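Side-chain contacts in iron superoxide dismutase (Trypanosoma cruzi, PDB 2GPC), which converts superoxide into dioxygen and hydrogen peroxide at an active-site iron, as expected of an iron superoxide dismutase, and forms a two-chain assembly: residues 5-10 / 26-31; 73-78 / 162-167; 155-160 / 179-184. One frame throughout, in Å; residues are numbered along the deposited sequence.

Contact 1: residues 5-10 / 26-31; sequences PPLPWG and LHYDKH. With FE2 (Fe (II) ion), chain C.
L7 and Y28 mark the closest backbone approach between the proline-rich loop 5-10, extended from P5 to L7, and the helical segment 26-31, with CA atoms 8.0 Å apart. Segment 26-31 is an inner part of helix 21-44, where K30 N bonds to L26 O and H31 N makes a weak, wider pi-type bond to the same oxygen. At this spacing side chains must close the gap, and Y28 does most of it. Its CG stands anti to the backbone N (chi1 -175°), which carries the phenol out from the helix to the loop. The hydroxyl then donates to a backbone carbonyl: Y28 OH lies 2.7 Å from P5 O. The bond is bent at the acceptor, with a C=O...donor angle of 119°, and the donor sits 42° above the carbonyl plane, away from the usual lone-pair direction. P5 O nevertheless lies at the ring edge, in the plane of the phenol.

L7 takes one face of the same ring. Its CG is 4.1 Å from the Y28 ring centroid, a CH-pi contact over the face but displaced toward the rim, and L7 CD2 reaches Y28 CD1 at 3.5 Å. The two side chains run past each other in opposite directions. W79 of helix 63-80 touches both L7 and Y28.

One residue before Y28, H27 NE2 binds the iron at 2.1 Å. The polar end of the buried tyrosine is thus satisfied by a main-chain oxygen. That bond fixes the hydroxyl end, and with it the reach and tilt of the side chain, while L7 against one face resists turning of the ring.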
loop_
_atom_site.group_PDB
_atom_site.type_symbol
_atom_site.label_atom_id
_atom_site.label_comp_id
_atom_site.label_asym_id
_atom_site.label_seq_id
_atom_site.Cartn_x
_atom_site.Cartn_y
_atom_site.Cartn_z
ATOM N N PRO A 5 20.777 3.763 -11.330
ATOM C CA PRO A 5 20.914 4.330 -12.670
ATOM C C PRO A 5 19.824 5.386 -12.920
ATOM O O PRO A 5 18.772 5.323 -12.276
ATOM C CB PRO A 5 20.729 3.123 -13.601
ATOM C CG PRO A 5 20.758 1.902 -12.733
ATOM C CD PRO A 5 20.427 2.329 -11.359
ATOM N N PRO A 6 20.076 6.342 -13.813
ATOM C CA PRO A 6 19.038 7.295 -14.209
ATOM C C PRO A 6 17.865 6.575 -14.881
ATOM O O PRO A 6 18.018 5.449 -15.375
ATOM C CB PRO A 6 19.755 8.238 -15.209
ATOM C CG PRO A 6 21.061 7.610 -15.548
ATOM C CD PRO A 6 21.361 6.596 -14.491
ATOM N N LEU A 7 16.704 7.218 -14.881
ATOM C CA LEU A 7 15.584 6.775 -15.707
ATOM C C LEU A 7 16.107 6.531 -17.125
ATOM O O LEU A 7 16.851 7.363 -17.649
ATOM C CB LEU A 7 14.471 7.825 -15.714
ATOM C CG LEU A 7 13.688 8.042 -14.411
ATOM C CD1 LEU A 7 12.784 9.269 -14.537
ATOM C CD2 LEU A 7 12.858 6.819 -14.017
ATOM N N PRO A 8 15.755 5.403 -17.754
ATOM C CA PRO A 8 16.248 5.138 -19.109
ATOM C C PRO A 8 15.759 6.168 -20.134
ATOM O O PRO A 8 16.462 6.409 -21.109
ATOM C CB PRO A 8 15.691 3.741 -19.426
ATOM C CG PRO A 8 15.382 3.134 -18.096
ATOM C CD PRO A 8 14.897 4.304 -17.268
ATOM N N TRP A 9 14.608 6.793 -19.884
ATOM C CA TRP A 9 13.934 7.639 -20.875
ATOM C C TRP A 9 13.627 9.061 -20.352
ATOM O O TRP A 9 12.898 9.821 -20.987
ATOM C CB TRP A 9 12.656 6.925 -21.392
ATOM C CG TRP A 9 12.121 5.925 -20.422
ATOM C CD1 TRP A 9 12.213 4.563 -20.507
ATOM C CD2 TRP A 9 11.442 6.202 -19.186
ATOM N NE1 TRP A 9 11.640 3.983 -19.402
ATOM C CE2 TRP A 9 11.151 4.965 -18.579
ATOM C CE3 TRP A 9 11.044 7.373 -18.537
ATOM C CZ2 TRP A 9 10.481 4.864 -17.359
ATOM C CZ3 TRP A 9 10.372 7.277 -17.320
ATOM C CH2 TRP A 9 10.094 6.030 -16.748
ATOM N N GLY A 10 14.201 9.421 -19.205
ATOM C CA GLY A 10 14.063 10.758 -18.654
ATOM C C GLY A 10 12.744 10.973 -17.939
ATOM O O GLY A 10 11.780 10.244 -18.169
ATOM N N LEU A 26 8.102 12.295 -8.754
ATOM C CA LEU A 26 7.853 11.923 -7.366
ATOM C C LEU A 26 8.263 10.477 -7.133
ATOM O O LEU A 26 8.952 10.166 -6.164
ATOM C CB LEU A 26 6.378 12.116 -6.998
ATOM C CG LEU A 26 5.908 13.562 -6.845
ATOM C CD1 LEU A 26 4.401 13.579 -6.876
ATOM C CD2 LEU A 26 6.431 14.217 -5.569
ATOM N N HIS A 27 7.844 9.592 -8.028
ATOM C CA HIS A 27 8.123 8.166 -7.870
ATOM C C HIS A 27 9.648 7.892 -7.847
ATOM O O HIS A 27 10.126 7.146 -6.996
ATOM C CB HIS A 27 7.379 7.372 -8.957
ATOM C CG HIS A 27 7.225 5.911 -8.670
ATOM N ND1 HIS A 27 6.664 5.044 -9.581
ATOM C CD2 HIS A 27 7.542 5.163 -7.582
ATOM C CE1 HIS A 27 6.646 3.822 -9.070
ATOM N NE2 HIS A 27 7.175 3.866 -7.859
ATOM N N TYR A 28 10.410 8.555 -8.714
ATOM C CA TYR A 28 11.854 8.333 -8.807
ATOM C C TYR A 28 12.635 9.109 -7.744
ATOM O O TYR A 28 13.446 8.534 -7.021
ATOM C CB TYR A 28 12.372 8.706 -10.215
ATOM C CG TYR A 28 13.835 8.396 -10.434
ATOM C CD1 TYR A 28 14.240 7.132 -10.865
ATOM C CD2 TYR A 28 14.818 9.354 -10.195
ATOM C CE1 TYR A 28 15.580 6.829 -11.058
ATOM C CE2 TYR A 28 16.175 9.064 -10.391
ATOM C CZ TYR A 28 16.549 7.795 -10.819
ATOM O OH TYR A 28 17.883 7.479 -11.017
ATOM N N ASP A 29 12.407 10.415 -7.658
ATOM C CA ASP A 29 13.189 11.277 -6.761
ATOM C C ASP A 29 12.841 11.070 -5.285
ATOM O O ASP A 29 13.727 11.142 -4.430
ATOM C CB ASP A 29 13.007 12.771 -7.085
ATOM C CG ASP A 29 13.752 13.222 -8.342
ATOM O OD1 ASP A 29 14.617 12.486 -8.905
ATOM O OD2 ASP A 29 13.527 14.345 -8.822
ATOM N N LYS A 30 11.563 10.863 -4.977
ATOM C CA LYS A 30 11.152 10.690 -3.583
ATOM C C LYS A 30 11.199 9.224 -3.147
ATOM O O LYS A 30 11.909 8.879 -2.185
ATOM C CB LYS A 30 9.767 11.289 -3.326
ATOM C CG LYS A 30 9.627 12.786 -3.639
ATOM C CD LYS A 30 10.673 13.640 -2.912
ATOM C CE LYS A 30 10.417 15.128 -3.109
ATOM N NZ LYS A 30 11.492 15.931 -2.452
ATOM N N HIS A 31 10.465 8.354 -3.838
ATOM C CA HIS A 31 10.382 6.958 -3.419
ATOM C C HIS A 31 11.658 6.189 -3.737
ATOM O O HIS A 31 12.286 5.666 -2.834
ATOM C CB HIS A 31 9.125 6.264 -3.993
ATOM C CG HIS A 31 7.849 6.846 -3.482
ATOM N ND1 HIS A 31 7.328 6.515 -2.249
ATOM C CD2 HIS A 31 7.016 7.776 -4.005
ATOM C CE1 HIS A 31 6.228 7.216 -2.037
ATOM N NE2 HIS A 31 6.015 7.990 -3.085
HETATM FE FE FE2 C . 7.076 2.354 -6.343
HETATM O O HOH W 1 6.765 0.532 -5.028
#

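Contact 2: residues 73-78 / 162-167; sequences FNHTFY and WEHAYY. With FE2 (Fe (II) ion), chain C.
H75 and H164 meet rim to rim beside the iron that both bind, their NE2 atoms 3.7 Å apart. H75 can be followed outward from helix 63-80. Its CB leads to CG, which stands anti to the carbonyl carbon (chi1 -80°) and brings the imidazole round toward segment 162-167. On one side of the ring, ND1 bonds to the backbone oxygen of Q71, one helical turn earlier, which fixes the ring's rotation. CD2 and CE1 flank NE2, at nearly equal distance from the iron, and at the tip H75 NE2 binds the metal at 2.1 Å.

H164 arrives from the opposite direction and supplies its own NE2 to the iron, also at 2.1 Å. The ring planes are only 24° apart, and each NE2 lies near the plane of the other ring, so the pair meets without stacking. W162 CB lies 3.6 Å above one face of the H164 ring, while H164 ND1 bonds to E163 of the second subunit.

A second bridge runs through water 2, which lies 2.9 Å from Y78 OH and donates to A165 O at 2.7 Å. Y78 OH also bonds to Y177.

All four touching residues are buried, and H75 and H164 with H27, D160 and water 1 complete a five-coordinate iron site. Two histidines from the alpha-hairpin and a histidine and an aspartate from the C-terminal domain are the ligand set characteristic of iron and manganese superoxide dismutases.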
loop_
_atom_site.group_PDB
_atom_site.type_symbol
_atom_site.label_atom_id
_atom_site.label_comp_id
_atom_site.label_asym_id
_atom_site.label_seq_id
_atom_site.Cartn_x
_atom_site.Cartn_y
_atom_site.Cartn_z
ATOM N N PHE A 73 15.952 -2.626 -6.228
ATOM C CA PHE A 73 15.995 -3.533 -7.377
ATOM C C PHE A 73 14.675 -3.502 -8.162
ATOM O O PHE A 73 14.685 -3.371 -9.395
ATOM C CB PHE A 73 16.317 -4.958 -6.912
ATOM C CG PHE A 73 16.264 -5.983 -8.006
ATOM C CD1 PHE A 73 17.425 -6.372 -8.674
ATOM C CD2 PHE A 73 15.059 -6.550 -8.383
ATOM C CE1 PHE A 73 17.373 -7.322 -9.690
ATOM C CE2 PHE A 73 15.000 -7.491 -9.383
ATOM C CZ PHE A 73 16.170 -7.880 -10.047
ATOM N N ASN A 74 13.546 -3.599 -7.453
ATOM C CA ASN A 74 12.232 -3.688 -8.112
ATOM C C ASN A 74 11.934 -2.421 -8.925
ATOM O O ASN A 74 11.405 -2.506 -10.024
ATOM C CB ASN A 74 11.093 -3.918 -7.100
ATOM C CG ASN A 74 11.173 -5.267 -6.400
ATOM O OD1 ASN A 74 11.838 -6.173 -6.869
ATOM N ND2 ASN A 74 10.477 -5.399 -5.264
ATOM N N HIS A 75 12.295 -1.256 -8.394
ATOM C CA HIS A 75 12.018 0.011 -9.075
ATOM C C HIS A 75 12.870 0.149 -10.325
ATOM O O HIS A 75 12.370 0.535 -11.370
ATOM C CB HIS A 75 12.202 1.216 -8.135
ATOM C CG HIS A 75 11.031 1.429 -7.238
ATOM N ND1 HIS A 75 10.832 0.682 -6.098
ATOM C CD2 HIS A 75 9.957 2.243 -7.348
ATOM C CE1 HIS A 75 9.698 1.042 -5.531
ATOM N NE2 HIS A 75 9.147 1.993 -6.263
ATOM N N THR A 76 14.148 -0.196 -10.228
ATOM C CA THR A 76 15.022 -0.161 -11.408
ATOM C C THR A 76 14.491 -1.092 -12.495
ATOM O O THR A 76 14.432 -0.716 -13.663
ATOM C CB THR A 76 16.484 -0.482 -11.031
ATOM O OG1 THR A 76 17.053 0.627 -10.321
ATOM C CG2 THR A 76 17.367 -0.596 -12.282
ATOM N N PHE A 77 14.072 -2.291 -12.107
ATOM C CA PHE A 77 13.510 -3.256 -13.056
ATOM C C PHE A 77 12.205 -2.756 -13.677
ATOM O O PHE A 77 11.897 -3.052 -14.830
ATOM C CB PHE A 77 13.289 -4.609 -12.375
ATOM C CG PHE A 77 13.235 -5.751 -13.327
ATOM C CD1 PHE A 77 14.379 -6.477 -13.630
ATOM C CD2 PHE A 77 12.042 -6.092 -13.949
ATOM C CE1 PHE A 77 14.328 -7.536 -14.548
ATOM C CE2 PHE A 77 11.987 -7.141 -14.861
ATOM C CZ PHE A 77 13.127 -7.856 -15.165
ATOM N N TYR A 78 11.455 -1.991 -12.892
ATOM C CA TYR A 78 10.197 -1.381 -13.325
ATOM C C TYR A 78 10.412 -0.311 -14.415
ATOM O O TYR A 78 9.717 -0.321 -15.436
ATOM C CB TYR A 78 9.506 -0.781 -12.105
ATOM C CG TYR A 78 8.302 0.096 -12.365
ATOM C CD1 TYR A 78 7.170 -0.390 -13.023
ATOM C CD2 TYR A 78 8.280 1.400 -11.907
ATOM C CE1 TYR A 78 6.043 0.429 -13.214
ATOM C CE2 TYR A 78 7.184 2.225 -12.106
ATOM C CZ TYR A 78 6.066 1.735 -12.759
ATOM O OH TYR A 78 4.990 2.579 -12.931
ATOM N N TRP A 162 1.971 -0.468 -6.063
ATOM C CA TRP A 162 1.888 0.437 -4.922
ATOM C C TRP A 162 1.110 1.649 -5.403
ATOM O O TRP A 162 1.300 2.098 -6.540
ATOM C CB TRP A 162 3.280 0.877 -4.434
ATOM C CG TRP A 162 4.049 -0.134 -3.616
ATOM C CD1 TRP A 162 4.452 -1.373 -4.007
ATOM C CD2 TRP A 162 4.550 0.044 -2.284
ATOM N NE1 TRP A 162 5.167 -1.988 -3.006
ATOM C CE2 TRP A 162 5.241 -1.141 -1.931
ATOM C CE3 TRP A 162 4.490 1.088 -1.350
ATOM C CZ2 TRP A 162 5.849 -1.315 -0.686
ATOM C CZ3 TRP A 162 5.088 0.915 -0.122
ATOM C CH2 TRP A 162 5.759 -0.283 0.207
ATOM N N GLU A 163 0.221 2.164 -4.560
ATOM C CA GLU A 163 -0.610 3.304 -4.902
ATOM C C GLU A 163 0.184 4.535 -5.343
ATOM O O GLU A 163 -0.270 5.258 -6.223
ATOM C CB GLU A 163 -1.571 3.629 -3.744
ATOM C CG GLU A 163 -2.608 2.538 -3.565
ATOM C CD GLU A 163 -3.593 2.770 -2.434
ATOM O OE1 GLU A 163 -3.179 3.247 -1.358
ATOM O OE2 GLU A 163 -4.781 2.436 -2.634
ATOM N N HIS A 164 1.372 4.745 -4.767
ATOM C CA HIS A 164 2.241 5.861 -5.145
ATOM C C HIS A 164 2.706 5.804 -6.609
ATOM O O HIS A 164 3.092 6.812 -7.175
ATOM C CB HIS A 164 3.451 5.989 -4.201
ATOM C CG HIS A 164 4.470 4.891 -4.329
ATOM N ND1 HIS A 164 4.899 4.153 -3.246
ATOM C CD2 HIS A 164 5.177 4.436 -5.393
ATOM C CE1 HIS A 164 5.817 3.285 -3.640
ATOM N NE2 HIS A 164 6.006 3.441 -4.937
ATOM N N ALA A 165 2.669 4.623 -7.210
ATOM C CA ALA A 165 3.069 4.464 -8.604
ATOM C C ALA A 165 2.086 5.133 -9.582
ATOM O O ALA A 165 2.473 5.511 -10.693
ATOM C CB ALA A 165 3.241 2.995 -8.939
ATOM N N TYR A 166 0.828 5.286 -9.169
ATOM C CA TYR A 166 -0.218 5.750 -10.064
ATOM C C TYR A 166 -1.163 6.804 -9.506
ATOM O O TYR A 166 -1.968 7.350 -10.260
ATOM C CB TYR A 166 -1.048 4.552 -10.568
ATOM C CG TYR A 166 -1.777 3.739 -9.504
ATOM C CD1 TYR A 166 -3.025 4.122 -9.026
ATOM C CD2 TYR A 166 -1.214 2.581 -8.989
ATOM C CE1 TYR A 166 -3.695 3.362 -8.062
ATOM C CE2 TYR A 166 -1.874 1.821 -8.032
ATOM C CZ TYR A 166 -3.104 2.216 -7.569
ATOM O OH TYR A 166 -3.741 1.451 -6.638
ATOM N N TYR A 167 -1.080 7.121 -8.217
ATOM C CA TYR A 167 -2.133 7.940 -7.612
ATOM C C TYR A 167 -2.141 9.376 -8.143
ATOM O O TYR A 167 -3.191 10.012 -8.232
ATOM C CB TYR A 167 -2.058 7.942 -6.082
ATOM C CG TYR A 167 -3.447 7.907 -5.488
ATOM C CD1 TYR A 167 -4.142 6.706 -5.379
ATOM C CD2 TYR A 167 -4.093 9.080 -5.118
ATOM C CE1 TYR A 167 -5.421 6.660 -4.875
ATOM C CE2 TYR A 167 -5.384 9.052 -4.609
ATOM C CZ TYR A 167 -6.047 7.838 -4.498
ATOM O OH TYR A 167 -7.320 7.781 -4.004
HETATM FE FE FE2 C . 7.076 2.354 -6.343
HETATM O O HOH W 2 4.958 5.310 -11.842
HETATM O O HOH W 1 6.765 0.532 -5.028
#

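Contact 3: residues 155-160 / 179-184; sequences PLLTCD and QTFWNV. With FE2 (Fe (II) ion), chain C.
F181 projects from helix 174-184 into the face of strand 153-160, where C159 lies over its ring and L157 at its edge. The two short segments run at 145° to each other, nearer antiparallel than perpendicular, with axes 10.3 Å apart at closest approach. The aromatic side chain spans that separation because its CG is anti to the backbone N (chi1 178°), extending the ring from the helix with its CZ foremost.

C159 has the same extended first torsion, which lays the CB-SG bond across one face of the phenyl group. Its CB sits almost over the middle, 3.6 Å from the F181 ring centroid and 10° off the normal, making a CH-pi contact. The sulfur follows over the same face toward the helix: C159 SG is 3.9 Å from the F181 ring centroid and nearest F181 CG and CD1, a sulfur-aromatic contact. L157 meets the leading rim instead. L157 CG lies near the ring plane and 4.0 Å from F181 CZ, and its two methyl branches reach CZ and CE2.

Between these two residues T158 turns its side chain away, and its hydroxyl bonds to A125 O on strand 123-130. Its carbonyl faces the aromatic group, with T158 O 3.3 Å from F181 CZ in an oblique approach. Successive residues L156 and L157 both face L127, a classic beta bulge in the strand.

Beyond the packed face, D160 OD2 binds the iron at 2.0 Å. The contact is therefore mainly apolar, with one sulfur over the ring, but it buries T158 O without a hydrogen-bond partner in the model. That oxygen lies against F181 CZ and CE1, whose C-H groups may give weak electrostatic compensation.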
loop_
_atom_site.group_PDB
_atom_site.type_symbol
_atom_site.label_atom_id
_atom_site.label_comp_id
_atom_site.label_asym_id
_atom_site.label_seq_id
_atom_site.Cartn_x
_atom_site.Cartn_y
_atom_site.Cartn_z
ATOM N N PRO A 155 13.225 -12.909 -13.425
ATOM C CA PRO A 155 12.303 -11.807 -13.709
ATOM C C PRO A 155 12.404 -11.326 -15.158
ATOM O O PRO A 155 13.498 -11.157 -15.688
ATOM C CB PRO A 155 12.717 -10.725 -12.709
ATOM C CG PRO A 155 14.100 -11.035 -12.318
ATOM C CD PRO A 155 14.333 -12.500 -12.546
ATOM N N LEU A 156 11.251 -11.135 -15.789
ATOM C CA LEU A 156 11.181 -10.638 -17.161
ATOM C C LEU A 156 10.548 -9.248 -17.276
ATOM O O LEU A 156 10.951 -8.451 -18.123
ATOM C CB LEU A 156 10.393 -11.614 -18.031
ATOM C CG LEU A 156 10.892 -13.064 -18.091
ATOM C CD1 LEU A 156 10.061 -13.828 -19.114
ATOM C CD2 LEU A 156 12.358 -13.167 -18.410
ATOM N N LEU A 157 9.564 -8.972 -16.427
ATOM C CA LEU A 157 8.764 -7.757 -16.503
ATOM C C LEU A 157 8.134 -7.504 -15.142
ATOM O O LEU A 157 7.731 -8.443 -14.480
ATOM C CB LEU A 157 7.635 -7.949 -17.530
ATOM C CG LEU A 157 6.729 -6.789 -17.912
ATOM C CD1 LEU A 157 7.488 -5.778 -18.763
ATOM C CD2 LEU A 157 5.500 -7.296 -18.675
ATOM N N THR A 158 8.045 -6.247 -14.723
ATOM C CA THR A 158 7.240 -5.909 -13.549
ATOM C C THR A 158 6.466 -4.611 -13.731
ATOM O O THR A 158 6.875 -3.723 -14.484
ATOM C CB THR A 158 8.094 -5.858 -12.262
ATOM O OG1 THR A 158 7.241 -5.787 -11.097
ATOM C CG2 THR A 158 8.971 -4.599 -12.211
ATOM N N CYS A 159 5.346 -4.541 -13.019
ATOM C CA CYS A 159 4.500 -3.367 -12.927
ATOM C C CYS A 159 4.238 -3.097 -11.458
ATOM O O CYS A 159 3.620 -3.911 -10.773
ATOM C CB CYS A 159 3.164 -3.610 -13.626
ATOM S SG CYS A 159 2.033 -2.207 -13.536
ATOM N N ASP A 160 4.727 -1.961 -10.984
ATOM C CA ASP A 160 4.527 -1.502 -9.618
ATOM C C ASP A 160 3.056 -1.179 -9.430
ATOM O O ASP A 160 2.507 -0.394 -10.190
ATOM C CB ASP A 160 5.346 -0.224 -9.420
ATOM C CG ASP A 160 5.434 0.233 -7.980
ATOM O OD1 ASP A 160 4.836 -0.393 -7.055
ATOM O OD2 ASP A 160 6.111 1.250 -7.687
ATOM N N GLN A 179 -3.854 -0.396 -17.913
ATOM C CA GLN A 179 -4.059 -0.262 -19.359
ATOM C C GLN A 179 -2.929 0.575 -19.972
ATOM O O GLN A 179 -2.402 0.240 -21.032
ATOM C CB GLN A 179 -5.449 0.324 -19.677
ATOM C CG GLN A 179 -6.601 -0.711 -19.500
ATOM C CD GLN A 179 -6.324 -2.063 -20.197
ATOM O OE1 GLN A 179 -6.231 -2.120 -21.419
ATOM N NE2 GLN A 179 -6.185 -3.136 -19.418
ATOM N N THR A 180 -2.540 1.644 -19.276
ATOM C CA THR A 180 -1.415 2.478 -19.691
ATOM C C THR A 180 -0.094 1.706 -19.681
ATOM O O THR A 180 0.723 1.860 -20.591
ATOM C CB THR A 180 -1.330 3.723 -18.782
ATOM O OG1 THR A 180 -2.290 4.691 -19.212
ATOM C CG2 THR A 180 0.012 4.434 -18.897
ATOM N N PHE A 181 0.119 0.887 -18.657
ATOM C CA PHE A 181 1.326 0.062 -18.576
ATOM C C PHE A 181 1.452 -0.764 -19.845
ATOM O O PHE A 181 2.542 -0.866 -20.416
ATOM C CB PHE A 181 1.299 -0.839 -17.324
ATOM C CG PHE A 181 2.489 -1.748 -17.201
ATOM C CD1 PHE A 181 3.694 -1.270 -16.708
ATOM C CD2 PHE A 181 2.408 -3.077 -17.590
ATOM C CE1 PHE A 181 4.803 -2.110 -16.595
ATOM C CE2 PHE A 181 3.509 -3.925 -17.479
ATOM C CZ PHE A 181 4.712 -3.432 -16.979
ATOM N N TRP A 182 0.343 -1.319 -20.324
ATOM C CA TRP A 182 0.390 -2.141 -21.536
ATOM C C TRP A 182 0.846 -1.338 -22.744
ATOM O O TRP A 182 1.500 -1.882 -23.635
ATOM C CB TRP A 182 -0.949 -2.828 -21.827
ATOM C CG TRP A 182 -1.287 -3.932 -20.871
ATOM C CD1 TRP A 182 -2.365 -3.987 -20.045
ATOM C CD2 TRP A 182 -0.546 -5.140 -20.647
ATOM N NE1 TRP A 182 -2.343 -5.152 -19.320
ATOM C CE2 TRP A 182 -1.236 -5.877 -19.668
ATOM C CE3 TRP A 182 0.640 -5.674 -21.178
ATOM C CZ2 TRP A 182 -0.787 -7.109 -19.204
ATOM C CZ3 TRP A 182 1.084 -6.896 -20.720
ATOM C CH2 TRP A 182 0.370 -7.603 -19.738
ATOM N N ASN A 183 0.521 -0.052 -22.771
ATOM C CA ASN A 183 0.930 0.819 -23.868
ATOM C C ASN A 183 2.408 1.179 -23.836
ATOM O O ASN A 183 2.909 1.740 -24.802
ATOM C CB ASN A 183 0.102 2.116 -23.879
ATOM C CG ASN A 183 -1.329 1.899 -24.313
ATOM O OD1 ASN A 183 -2.206 2.729 -24.037
ATOM N ND2 ASN A 183 -1.581 0.798 -25.006
ATOM N N VAL A 184 3.100 0.878 -22.733
ATOM C CA VAL A 184 4.524 1.192 -22.614
ATOM C C VAL A 184 5.441 0.002 -22.287
ATOM O O VAL A 184 6.629 0.203 -22.051
ATOM C CB VAL A 184 4.774 2.338 -21.588
ATOM C CG1 VAL A 184 4.122 3.626 -22.056
ATOM C CG2 VAL A 184 4.305 1.959 -20.192
HETATM FE FE FE2 C . 7.076 2.354 -6.343
HETATM O O HOH W 1 6.765 0.532 -5.028
#

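In the fold
Each of the three contacts carries at least one ligand of the same iron, and the iron-bound water 1 lies beside the ligands of all three. Contact 1 closes along the chain before the others open, whereas contacts 2 and 3 interleave: 73-78, 155-160, 162-167, then 179-184. Contact 2 lies centrally, its centre about 10 Å from each of the other two, whose centres are about 16 Å apart. Contact 1 ties the N-terminal loop to helix 21-44; contact 2 joins helix 63-80 to the loop after strand 153-160; contact 3 packs that outer strand against helix 174-184. H27 and H75 come from the alpha-hairpin domain, D160 and H164 from the C-terminal domain, and contacts 1 and 2 also touch the second subunit.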